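PDB 2I7G: monooxygenase from Agrobacterium tumefaciens, which probably acts as a flavin-dependent monooxygenase of the luciferase-like, TIM-barrel family. Local coordinates for residues Phe29-Pro34 / Pro74-Ser79; Thr252-His257 / Asn305-Glu310; Gly258-Thr263 / Leu332-Gly337; Pro274-Met279 / Gly337-Asp342. All coordinates share one frame; numbering follows the deposited sequence.

Contact 1. Residues Phe29-Pro34 / Pro74-Ser79; sequences FADVNP and PDYVVS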
loop_
_atom_site.group_PDB
_atom_site.type_symbol
_atom_site.label_atom_id
_atom_site.label_comp_id
_atom_site.label_asym_id
_atom_site.label_seq_id
_atom_site.Cartn_x
_atom_site.Cartn_y
_atom_site.Cartn_z
ATOM N N PHE B 29 7.028 9.392 12.053
ATOM C CA PHE B 29 6.582 8.053 12.351
ATOM C C PHE B 29 5.070 7.993 12.550
ATOM O O PHE B 29 4.511 6.876 12.706
ATOM C CB PHE B 29 7.291 7.515 13.616
ATOM C CG PHE B 29 8.801 7.445 13.496
ATOM C CD1 PHE B 29 9.424 7.425 12.246
ATOM C CD2 PHE B 29 9.593 7.384 14.645
ATOM C CE1 PHE B 29 10.822 7.324 12.126
ATOM C CE2 PHE B 29 10.972 7.303 14.560
ATOM C CZ PHE B 29 11.612 7.286 13.298
ATOM N N ALA B 30 4.431 9.181 12.549
ATOM C CA ALA B 30 2.982 9.301 12.686
ATOM C C ALA B 30 2.546 8.684 14.023
ATOM O O ALA B 30 1.737 7.748 14.079
ATOM C CB ALA B 30 2.269 8.628 11.493
ATOM N N ASP B 31 3.097 9.246 15.096
ATOM C CA ASP B 31 2.744 8.930 16.495
ATOM C C ASP B 31 1.264 9.196 16.746
ATOM O O ASP B 31 0.696 10.164 16.241
ATOM C CB ASP B 31 3.582 9.827 17.431
ATOM C CG ASP B 31 5.086 9.868 17.044
ATOM O OD1 ASP B 31 5.932 9.787 17.958
ATOM O OD2 ASP B 31 5.440 9.958 15.842
ATOM N N VAL B 32 0.663 8.332 17.552
ATOM C CA VAL B 32 -0.675 8.519 18.071
ATOM C C VAL B 32 -0.695 8.378 19.607
ATOM O O VAL B 32 0.245 7.850 20.239
ATOM C CB VAL B 32 -1.703 7.527 17.425
ATOM C CG1 VAL B 32 -1.763 7.769 15.894
ATOM C CG2 VAL B 32 -1.341 6.057 17.721
ATOM N N ASN B 33 -1.783 8.851 20.190
ATOM C CA ASN B 33 -2.046 8.605 21.590
ATOM C C ASN B 33 -2.303 7.112 21.795
ATOM O O ASN B 33 -3.243 6.564 21.215
ATOM C CB ASN B 33 -3.236 9.419 22.063
ATOM C CG ASN B 33 -3.371 9.397 23.579
ATOM O OD1 ASN B 33 -2.887 8.470 24.242
ATOM N ND2 ASN B 33 -4.014 10.411 24.134
ATOM N N PRO B 34 -1.461 6.451 22.610
ATOM C CA PRO B 34 -1.637 5.032 22.846
ATOM C C PRO B 34 -2.853 4.790 23.758
ATOM O O PRO B 34 -3.292 3.660 23.869
ATOM C CB PRO B 34 -0.346 4.643 23.577
ATOM C CG PRO B 34 0.066 5.887 24.308
ATOM C CD PRO B 34 -0.344 7.022 23.397
ATOM N N PRO B 74 1.417 0.140 19.437
ATOM C CA PRO B 74 0.152 0.867 19.522
ATOM C C PRO B 74 0.308 2.373 19.400
ATOM O O PRO B 74 -0.659 3.037 19.074
ATOM C CB PRO B 74 -0.417 0.477 20.919
ATOM C CG PRO B 74 0.724 -0.118 21.664
ATOM C CD PRO B 74 1.718 -0.646 20.653
ATOM N N ASP B 75 1.502 2.925 19.637
ATOM C CA ASP B 75 1.619 4.367 19.573
ATOM C C ASP B 75 2.081 4.916 18.215
ATOM O O ASP B 75 2.471 6.096 18.134
ATOM C CB ASP B 75 2.506 4.905 20.692
ATOM C CG ASP B 75 3.883 4.249 20.742
ATOM O OD1 ASP B 75 4.080 3.170 20.177
ATOM O OD2 ASP B 75 4.771 4.802 21.423
ATOM N N TYR B 76 2.014 4.094 17.165
ATOM C CA TYR B 76 2.344 4.574 15.801
ATOM C C TYR B 76 1.319 4.001 14.837
ATOM O O TYR B 76 0.925 2.834 14.974
ATOM C CB TYR B 76 3.691 4.065 15.360
ATOM C CG TYR B 76 4.847 4.615 16.158
ATOM C CD1 TYR B 76 5.227 5.958 16.049
ATOM C CD2 TYR B 76 5.593 3.772 16.983
ATOM C CE1 TYR B 76 6.312 6.473 16.791
ATOM C CE2 TYR B 76 6.691 4.270 17.722
ATOM C CZ TYR B 76 7.041 5.605 17.605
ATOM O OH TYR B 76 8.133 6.090 18.320
ATOM N N VAL B 77 0.844 4.828 13.916
ATOM C CA VAL B 77 -0.196 4.373 13.006
ATOM C C VAL B 77 0.370 3.821 11.678
ATOM O O VAL B 77 -0.361 3.153 10.939
ATOM C CB VAL B 77 -1.256 5.500 12.776
ATOM C CG1 VAL B 77 -0.694 6.683 12.014
ATOM C CG2 VAL B 77 -2.496 4.983 12.012
ATOM N N VAL B 78 1.646 4.060 11.398
ATOM C CA VAL B 78 2.231 3.646 10.090
ATOM C C VAL B 78 3.077 2.389 10.257
ATOM O O VAL B 78 4.271 2.460 10.565
ATOM C CB VAL B 78 3.005 4.781 9.408
ATOM C CG1 VAL B 78 3.629 4.293 8.064
ATOM C CG2 VAL B 78 1.999 5.999 9.160
ATOM N N SER B 79 2.452 1.241 10.062
ATOM C CA SER B 79 3.182 -0.018 9.944
ATOM C C SER B 79 3.403 -0.342 8.471
ATOM O O SER B 79 4.155 -1.251 8.142
ATOM C CB SER B 79 2.421 -1.165 10.587
ATOM O OG SER B 79 1.164 -1.372 9.925
HETATM O O HOH W 1 4.783 7.577 19.746
#

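Contact 2. Residues Thr252-His257 / Asn305-Glu310; sequences TSINVH and NLFLGE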
loop_
_atom_site.group_PDB
_atom_site.type_symbol
_atom_site.label_atom_id
_atom_site.label_comp_id
_atom_site.label_asym_id
_atom_site.label_seq_id
_atom_site.Cartn_x
_atom_site.Cartn_y
_atom_site.Cartn_z
ATOM N N THR B 252 24.535 11.807 0.331
ATOM C CA THR B 252 24.437 11.724 1.774
ATOM C C THR B 252 23.297 12.592 2.275
ATOM O O THR B 252 23.002 13.676 1.731
ATOM C CB THR B 252 25.773 12.128 2.460
ATOM O OG1 THR B 252 26.115 13.458 2.059
ATOM C CG2 THR B 252 26.942 11.146 2.067
ATOM N N SER B 253 22.674 12.144 3.351
ATOM C CA SER B 253 21.630 12.908 4.011
ATOM C C SER B 253 21.940 12.883 5.512
ATOM O O SER B 253 22.557 11.923 6.050
ATOM C CB SER B 253 20.255 12.222 3.767
ATOM O OG SER B 253 19.240 12.995 4.365
ATOM N N ILE B 254 21.487 13.918 6.204
ATOM C CA ILE B 254 21.395 13.816 7.664
ATOM C C ILE B 254 19.924 13.875 8.075
ATOM O O ILE B 254 19.128 14.657 7.514
ATOM C CB ILE B 254 22.278 14.834 8.420
ATOM C CG1 ILE B 254 21.778 16.283 8.213
ATOM C CG2 ILE B 254 23.808 14.633 8.048
ATOM C CD1 ILE B 254 22.597 17.357 8.987
ATOM N N ASN B 255 19.564 13.026 9.033
ATOM C CA ASN B 255 18.187 12.895 9.501
ATOM C C ASN B 255 18.208 13.333 10.969
ATOM O O ASN B 255 18.863 12.704 11.778
ATOM C CB ASN B 255 17.755 11.434 9.451
ATOM C CG ASN B 255 17.627 10.885 8.039
ATOM O OD1 ASN B 255 17.907 11.551 7.052
ATOM N ND2 ASN B 255 17.211 9.617 7.962
ATOM N N VAL B 256 17.516 14.419 11.286
ATOM C CA VAL B 256 17.623 15.026 12.603
ATOM C C VAL B 256 16.228 15.308 13.187
ATOM O O VAL B 256 15.224 15.416 12.443
ATOM C CB VAL B 256 18.420 16.368 12.527
ATOM C CG1 VAL B 256 19.752 16.147 11.843
ATOM C CG2 VAL B 256 17.630 17.484 11.787
ATOM N N HIS B 257 16.198 15.480 14.504
ATOM C CA HIS B 257 14.987 15.918 15.177
ATOM C C HIS B 257 15.036 17.415 15.369
ATOM O O HIS B 257 16.116 17.996 15.500
ATOM C CB HIS B 257 14.842 15.214 16.516
ATOM C CG HIS B 257 14.675 13.735 16.374
ATOM N ND1 HIS B 257 15.639 12.831 16.773
ATOM C CD2 HIS B 257 13.685 13.002 15.809
ATOM C CE1 HIS B 257 15.231 11.603 16.491
ATOM N NE2 HIS B 257 14.043 11.677 15.926
ATOM N N ASN B 305 22.522 18.461 18.576
ATOM C CA ASN B 305 21.878 17.648 17.550
ATOM C C ASN B 305 20.413 18.031 17.228
ATOM O O ASN B 305 19.847 17.561 16.220
ATOM C CB ASN B 305 21.957 16.178 17.954
ATOM C CG ASN B 305 21.261 15.933 19.254
ATOM O OD1 ASN B 305 20.079 15.782 19.280
ATOM N ND2 ASN B 305 22.014 15.968 20.366
ATOM N N LEU B 306 19.799 18.895 18.042
ATOM C CA LEU B 306 18.397 19.302 17.792
ATOM C C LEU B 306 18.362 20.591 16.966
ATOM O O LEU B 306 18.952 21.613 17.375
ATOM C CB LEU B 306 17.648 19.525 19.107
ATOM C CG LEU B 306 17.438 18.265 19.974
ATOM C CD1 LEU B 306 16.624 18.636 21.244
ATOM C CD2 LEU B 306 16.699 17.184 19.148
ATOM N N PHE B 307 17.705 20.526 15.797
ATOM C CA PHE B 307 17.629 21.654 14.850
ATOM C C PHE B 307 16.330 22.394 15.175
ATOM O O PHE B 307 15.238 22.058 14.668
ATOM C CB PHE B 307 17.692 21.126 13.407
ATOM C CG PHE B 307 19.088 20.793 12.985
ATOM C CD1 PHE B 307 19.732 21.513 11.991
ATOM C CD2 PHE B 307 19.762 19.727 13.611
ATOM C CE1 PHE B 307 21.022 21.193 11.632
ATOM C CE2 PHE B 307 21.075 19.401 13.269
ATOM C CZ PHE B 307 21.703 20.141 12.282
ATOM N N LEU B 308 16.450 23.375 16.070
ATOM C CA LEU B 308 15.242 23.925 16.712
ATOM C C LEU B 308 15.321 25.445 16.939
ATOM O O LEU B 308 16.315 25.955 17.486
ATOM C CB LEU B 308 15.037 23.241 18.041
ATOM C CG LEU B 308 13.744 23.570 18.774
ATOM C CD1 LEU B 308 13.246 22.353 19.494
ATOM C CD2 LEU B 308 13.951 24.755 19.766
ATOM N N GLY B 309 14.251 26.150 16.573
ATOM C CA GLY B 309 14.206 27.595 16.829
ATOM C C GLY B 309 13.385 28.342 15.816
ATOM O O GLY B 309 12.615 27.743 15.034
ATOM N N GLU B 310 13.538 29.675 15.829
ATOM C CA GLU B 310 12.915 30.503 14.786
ATOM C C GLU B 310 13.562 30.172 13.411
ATOM O O GLU B 310 14.620 29.511 13.357
ATOM C CB GLU B 310 13.061 32.004 15.096
ATOM C CG GLU B 310 14.514 32.482 15.051
ATOM C CD GLU B 310 14.623 34.023 15.161
ATOM O OE1 GLU B 310 13.650 34.644 15.656
ATOM O OE2 GLU B 310 15.678 34.579 14.766
HETATM O O HOH W 2 18.565 15.112 16.060
#

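Contact 3. Residues Gly258-Thr263 / Leu332-Gly337; sequences GFIADT and LQMAIG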
loop_
_atom_site.group_PDB
_atom_site.type_symbol
_atom_site.label_atom_id
_atom_site.label_comp_id
_atom_site.label_asym_id
_atom_site.label_seq_id
_atom_site.Cartn_x
_atom_site.Cartn_y
_atom_site.Cartn_z
ATOM N N GLY B 258 13.860 18.030 15.420
ATOM C CA GLY B 258 13.822 19.471 15.688
ATOM C C GLY B 258 12.449 20.067 15.481
ATOM O O GLY B 258 11.436 19.349 15.396
ATOM N N PHE B 259 12.396 21.396 15.456
ATOM C CA PHE B 259 11.094 22.043 15.323
ATOM C C PHE B 259 11.315 23.514 14.966
ATOM O O PHE B 259 12.296 24.120 15.404
ATOM C CB PHE B 259 10.311 21.903 16.637
ATOM C CG PHE B 259 8.917 22.471 16.584
ATOM C CD1 PHE B 259 7.995 22.055 15.605
ATOM C CD2 PHE B 259 8.522 23.429 17.521
ATOM C CE1 PHE B 259 6.698 22.607 15.559
ATOM C CE2 PHE B 259 7.202 23.984 17.483
ATOM C CZ PHE B 259 6.320 23.587 16.496
ATOM N N ILE B 260 10.424 24.048 14.129
ATOM C CA ILE B 260 10.507 25.465 13.726
ATOM C C ILE B 260 9.237 26.181 14.199
ATOM O O ILE B 260 8.121 25.655 14.041
ATOM C CB ILE B 260 10.669 25.582 12.189
ATOM C CG1 ILE B 260 11.963 24.876 11.716
ATOM C CG2 ILE B 260 10.624 27.046 11.756
ATOM C CD1 ILE B 260 11.921 24.391 10.280
ATOM N N ALA B 261 9.387 27.373 14.780
ATOM C CA ALA B 261 8.217 28.153 15.174
ATOM C C ALA B 261 8.541 29.624 14.973
ATOM O O ALA B 261 9.636 29.967 14.505
ATOM C CB ALA B 261 7.804 27.882 16.672
ATOM N N ASP B 262 7.591 30.482 15.309
ATOM C CA ASP B 262 7.733 31.891 14.978
ATOM C C ASP B 262 8.840 32.553 15.795
ATOM O O ASP B 262 9.382 33.591 15.368
ATOM C CB ASP B 262 6.408 32.603 15.181
ATOM C CG ASP B 262 5.439 32.318 14.021
ATOM O OD1 ASP B 262 5.596 32.982 12.961
ATOM O OD2 ASP B 262 4.565 31.417 14.140
ATOM N N THR B 263 9.108 32.004 16.986
ATOM C CA THR B 263 10.227 32.483 17.811
ATOM C C THR B 263 10.951 31.263 18.372
ATOM O O THR B 263 10.391 30.140 18.422
ATOM C CB THR B 263 9.817 33.366 19.010
ATOM O OG1 THR B 263 9.170 32.558 20.005
ATOM C CG2 THR B 263 8.865 34.559 18.597
ATOM N N LEU B 332 14.100 16.569 8.422
ATOM C CA LEU B 332 13.786 17.036 9.774
ATOM C C LEU B 332 12.551 16.296 10.291
ATOM O O LEU B 332 11.517 16.276 9.584
ATOM C CB LEU B 332 13.492 18.543 9.661
ATOM C CG LEU B 332 13.139 19.224 10.977
ATOM C CD1 LEU B 332 14.279 19.108 12.025
ATOM C CD2 LEU B 332 12.673 20.751 10.743
ATOM N N GLN B 333 12.619 15.755 11.509
ATOM C CA GLN B 333 11.453 15.113 12.145
ATOM C C GLN B 333 10.961 16.038 13.264
ATOM O O GLN B 333 11.642 16.200 14.290
ATOM C CB GLN B 333 11.809 13.718 12.677
ATOM C CG GLN B 333 10.639 13.066 13.426
ATOM C CD GLN B 333 10.920 11.622 13.849
ATOM O OE1 GLN B 333 11.328 10.781 13.040
ATOM N NE2 GLN B 333 10.633 11.324 15.061
HETATM N N MSE B 334 9.817 16.680 13.025
HETATM C CA MSE B 334 9.172 17.585 13.998
HETATM C C MSE B 334 7.962 16.908 14.644
HETATM O O MSE B 334 7.729 17.012 15.863
HETATM C CB MSE B 334 8.678 18.867 13.296
HETATM C CG MSE B 334 9.724 19.605 12.484
HETATM SE SE MSE B 334 9.079 21.343 11.787
HETATM C CE MSE B 334 7.686 20.710 10.623
ATOM N N ALA B 335 7.161 16.236 13.812
ATOM C CA ALA B 335 5.864 15.691 14.279
ATOM C C ALA B 335 6.188 14.436 15.102
ATOM O O ALA B 335 6.365 13.326 14.544
ATOM C CB ALA B 335 4.968 15.367 13.092
ATOM N N ILE B 336 6.344 14.650 16.409
ATOM C CA ILE B 336 6.758 13.603 17.375
ATOM C C ILE B 336 5.743 13.575 18.510
ATOM O O ILE B 336 5.169 14.610 18.848
ATOM C CB ILE B 336 8.175 13.925 17.920
ATOM C CG1 ILE B 336 9.196 13.901 16.781
ATOM C CG2 ILE B 336 8.640 12.922 18.999
ATOM C CD1 ILE B 336 10.494 14.533 17.178
ATOM N N GLY B 337 5.501 12.393 19.090
ATOM C CA GLY B 337 4.586 12.263 20.222
ATOM C C GLY B 337 3.236 12.933 19.947
ATOM O O GLY B 337 2.620 12.735 18.889
#

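Contact 4. Residues Pro274-Met279 / Gly337-Asp342; sequences PQAEVM and GLMPHD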
loop_
_atom_site.group_PDB
_atom_site.type_symbol
_atom_site.label_atom_id
_atom_site.label_comp_id
_atom_site.label_asym_id
_atom_site.label_seq_id
_atom_site.Cartn_x
_atom_site.Cartn_y
_atom_site.Cartn_z
ATOM N N PRO B 274 5.194 19.408 28.476
ATOM C CA PRO B 274 4.859 18.065 29.008
ATOM C C PRO B 274 3.721 17.375 28.253
ATOM O O PRO B 274 3.776 16.150 28.027
ATOM C CB PRO B 274 4.425 18.341 30.456
ATOM C CG PRO B 274 4.939 19.719 30.780
ATOM C CD PRO B 274 5.081 20.467 29.501
ATOM N N GLN B 275 2.713 18.151 27.847
ATOM C CA GLN B 275 1.554 17.600 27.139
ATOM C C GLN B 275 1.868 16.950 25.776
ATOM O O GLN B 275 1.156 16.023 25.344
ATOM C CB GLN B 275 0.474 18.660 26.960
ATOM C CG GLN B 275 -0.535 18.699 28.096
ATOM C CD GLN B 275 -1.964 18.938 27.600
ATOM O OE1 GLN B 275 -2.279 18.729 26.416
ATOM N NE2 GLN B 275 -2.837 19.375 28.511
ATOM N N ALA B 276 2.915 17.434 25.104
ATOM C CA ALA B 276 3.299 16.883 23.771
ATOM C C ALA B 276 4.037 15.548 23.881
ATOM O O ALA B 276 4.089 14.782 22.921
ATOM C CB ALA B 276 4.134 17.900 22.959
ATOM N N GLU B 277 4.607 15.272 25.059
ATOM C CA GLU B 277 5.370 14.024 25.313
ATOM C C GLU B 277 6.523 13.774 24.323
ATOM O O GLU B 277 6.917 12.622 24.065
ATOM C CB GLU B 277 4.423 12.809 25.375
ATOM C CG GLU B 277 3.260 12.991 26.370
ATOM C CD GLU B 277 2.378 11.751 26.473
ATOM O OE1 GLU B 277 2.673 10.742 25.770
ATOM O OE2 GLU B 277 1.387 11.786 27.259
ATOM N N VAL B 278 7.063 14.839 23.751
ATOM C CA VAL B 278 8.195 14.690 22.851
ATOM C C VAL B 278 9.447 14.167 23.602
ATOM O O VAL B 278 10.138 13.269 23.105
ATOM C CB VAL B 278 8.497 16.028 22.116
ATOM C CG1 VAL B 278 9.813 15.932 21.312
ATOM C CG2 VAL B 278 7.324 16.397 21.210
HETATM N N MSE B 279 9.718 14.710 24.796
HETATM C CA MSE B 279 10.969 14.385 25.500
HETATM C C MSE B 279 11.081 12.908 25.951
HETATM O O MSE B 279 12.208 12.389 26.115
HETATM C CB MSE B 279 11.249 15.378 26.652
HETATM C CG MSE B 279 11.359 16.851 26.182
HETATM SE SE MSE B 279 12.797 17.094 24.840
HETATM C CE MSE B 279 11.814 18.147 23.579
ATOM N N GLY B 337 5.501 12.393 19.090
ATOM C CA GLY B 337 4.586 12.263 20.222
ATOM C C GLY B 337 3.236 12.933 19.947
ATOM O O GLY B 337 2.620 12.735 18.889
ATOM N N LEU B 338 2.778 13.732 20.893
ATOM C CA LEU B 338 1.465 14.340 20.794
ATOM C C LEU B 338 1.571 15.828 20.440
ATOM O O LEU B 338 0.719 16.622 20.861
ATOM C CB LEU B 338 0.678 14.146 22.106
ATOM C CG LEU B 338 0.590 12.706 22.682
ATOM C CD1 LEU B 338 -0.344 12.611 23.894
ATOM C CD2 LEU B 338 0.216 11.712 21.568
HETATM N N MSE B 339 2.605 16.202 19.683
HETATM C CA MSE B 339 2.710 17.605 19.203
HETATM C C MSE B 339 1.375 17.978 18.568
HETATM O O MSE B 339 0.867 17.235 17.708
HETATM C CB MSE B 339 3.784 17.788 18.131
HETATM C CG MSE B 339 5.233 17.834 18.605
HETATM SE SE MSE B 339 5.466 19.387 19.798
HETATM C CE MSE B 339 5.355 20.795 18.437
ATOM N N PRO B 340 0.814 19.128 18.949
ATOM C CA PRO B 340 -0.468 19.544 18.367
ATOM C C PRO B 340 -0.340 19.761 16.834
ATOM O O PRO B 340 0.663 20.333 16.336
ATOM C CB PRO B 340 -0.752 20.869 19.067
ATOM C CG PRO B 340 0.066 20.846 20.295
ATOM C CD PRO B 340 1.305 20.094 19.951
ATOM N N HIS B 341 -1.362 19.323 16.114
ATOM C CA HIS B 341 -1.387 19.445 14.644
ATOM C C HIS B 341 -1.175 20.889 14.133
ATOM O O HIS B 341 -0.417 21.115 13.186
ATOM C CB HIS B 341 -2.720 18.890 14.120
ATOM C CG HIS B 341 -2.809 18.886 12.628
ATOM N ND1 HIS B 341 -1.865 18.277 11.834
ATOM C CD2 HIS B 341 -3.699 19.462 11.783
ATOM C CE1 HIS B 341 -2.196 18.425 10.562
ATOM N NE2 HIS B 341 -3.302 19.147 10.506
ATOM N N ASP B 342 -1.824 21.854 14.789
ATOM C CA ASP B 342 -1.723 23.271 14.383
ATOM C C ASP B 342 -0.263 23.750 14.410
ATOM O O ASP B 342 0.205 24.426 13.484
ATOM C CB ASP B 342 -2.653 24.196 15.215
ATOM C CG ASP B 342 -2.271 24.280 16.693
ATOM O OD1 ASP B 342 -1.875 23.265 17.300
ATOM O OD2 ASP B 342 -2.373 25.390 17.262
#

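Contact 1. Residues Phe29-Pro34 / Pro74-Ser79
Phe29 and Tyr76 meet where two loops at the C-terminal end of the TIM barrel come together, one following strand 23-28 and the other strand 65-68. A single antiparallel bridge, non-hydrogen-bonded, pairs Asp31 with Tyr76. The flanking bonds are Val77 N to Ala30 O at 3.1 Å and Val32 N to Asp75 O at 2.9 Å, both nearly straight, although Val32 N sits well above the plane of the Asp75 carbonyl. From its CB, 4.0 Å from Phe29 O, the Tyr76 side chain runs alongside that of Phe29, pointing the same way. CG and CD1 pass beside Phe29 O, CD1 also beside Phe29 CB. CE1 lies against Phe29 CB and the carboxylate of Asp31, whose plane is turned 74° from the ring, and OH ends near Phe29 CD2. The rings form an offset edge-to-face pair, the edge of Phe29 toward the face of Tyr76, with planes at 79°. Asp31 OD1 has stronger partners in Arg281, a salt bridge, and Gly337 N. Beside the bridge, Ala30 CB rests on Val77 CG1 and Val78 CG2. Val32 places CG2 between its backbone N and carbonyl carbon (chi1 -61° for CG1), which brings CG2 to 3.4 Å from Pro74 O.

Contact 2. Residues Thr252-His257 / Asn305-Glu310
His257 and Phe307 make one of the backbone bonds joining strand 252-260 to the short strand 307-309. Phe307 N donates to His257 O at 3.0 Å, in the carbonyl plane and close to straight. The same oxygen also receives a CA-H...O contact from Leu306, CA to O 3.5 Å. His257 N is joined to Asn305 O through a water, which accepts from His257 N at 2.9 Å and donates to Asn305 O at 2.8 Å. The N-to-C directions of the two short strand segments differ by 43°.

Apolar contacts gather around the Phe307 ring. The Val256 and Phe307 side chains cross at about a right angle, with Val256 CG2 3.6 Å from Phe307 CD2 and Val256 CG1 3.8 Å from Phe307 CE2; Ile254 CD1 approaches Phe307 CZ more loosely. Leu306 CD2 touches His257 CB at 3.8 Å.

The polar ends of His257 and Asn305 turn to other partners: Arg286 bonds both His257 ND1 and Asn305 OD1, and Asn305 ND2 bonds Gly224 O. Phe307 also packs on Ile318 and Ala321 of helix 311-325. Strand 307-309 is thus a short extra parallel strand added beside the C-terminal part of TIM-barrel strand 252-260, after three helices (264-272, 279-286 and 293-300) and just before helix 311-325.

Contact 3. Residues Gly258-Thr263 / Leu332-Gly337
Gln333 O accepts the backbone bond from Gly258 N at 3.1 Å, with the donor 39° out of the carbonyl plane and the N-H...O angle 157°. The O of Gly258 itself faces Met334 CA at 3.2 Å in a CA-H...O contact. Leu332 extends its CG anti to the backbone N (chi1 180°), which carries CD1 over Gly258, where it packs on the backbone CA and lies 3.6 Å from Gly258 N. The pairing belongs to the TIM barrel, in which the parallel strands 252-260 and 329-333 are neighbours, and here they separate as the chain after Gln333 turns off toward helix 341-363. Beyond this pairing, selenomethionine Met334 crosses Phe259 at about a right angle. Its CB lies at the ring edge, in plane, 4.0 Å from Phe259 CD1. In one of the two conformers of Met334, SE stands obliquely to the ring, 5.2 Å from the Phe259 centroid, in a Met-aromatic contact. On the barrel's outer layer, Ile260 packs on Leu350 and Tyr351, and Met334 on Ile348, all of helix 341-363. Ile260 CD1 meets Leu332 CD2 methyl to methyl at 3.7 Å.

Contact 4. Residues Pro274-Met279 / Gly337-Asp342
The loop leading into helix 341-363 meets the turn between helices 264-272 and 279-286 through Leu338 and Ala276. Leu338 N donates to Ala276 O at a short 2.6 Å, with an N-H...O angle of 159° and the donor tilted 21° from the carbonyl plane. Gly337, at positive phi, brings its backbone against the same turn, its C 3.6 Å from Ala276 O. These loops lie on the periphery of the TIM barrel, beyond the C-terminal end of strand 329-333, and the turn 274-279 is itself tightened by Glu277 N bonding Pro274 O at 3.2 Å. Selenomethionine Met339 lies on the buried side. With CG anti to the carbonyl carbon and a bend at chi2 (-62°), its chain sets SE 3.7 Å from Ala276 CB and 3.8 Å from Val278 CG2. Val278 CG2 also touches Met339 CG at 3.6 Å, while Val278 packs further on Phe271 of helix 264-272. On the more open side, Leu338 and Glu277 run alongside each other in the same direction. There Leu338 CD1 lies against the carboxylate carbon, 3.8 Å from Glu277 CD, and Leu338 CB rests near Gln275 O.

From the N terminus, contact 1 comes first: it closes the loop through helix 40-60 and strand 65-68, joining the loops that follow two adjacent barrel strands, and is complete before the others open. The remaining three cross one another along the chain. Residues 252-257, 258-263 and 274-279 come in that order, and their partners 305-310, 332-337 and 337-342 follow in the same order. Contacts 2 and 3 share strand 252-260, flanked by 307-309 and 329-333, while contacts 3 and 4 share Gly337, in the loop between strand 329-333 and helix 341-363. Asp31 OD1 to Gly337 N, 2.9 Å, probably hydrogen-bonds contact 1 to both.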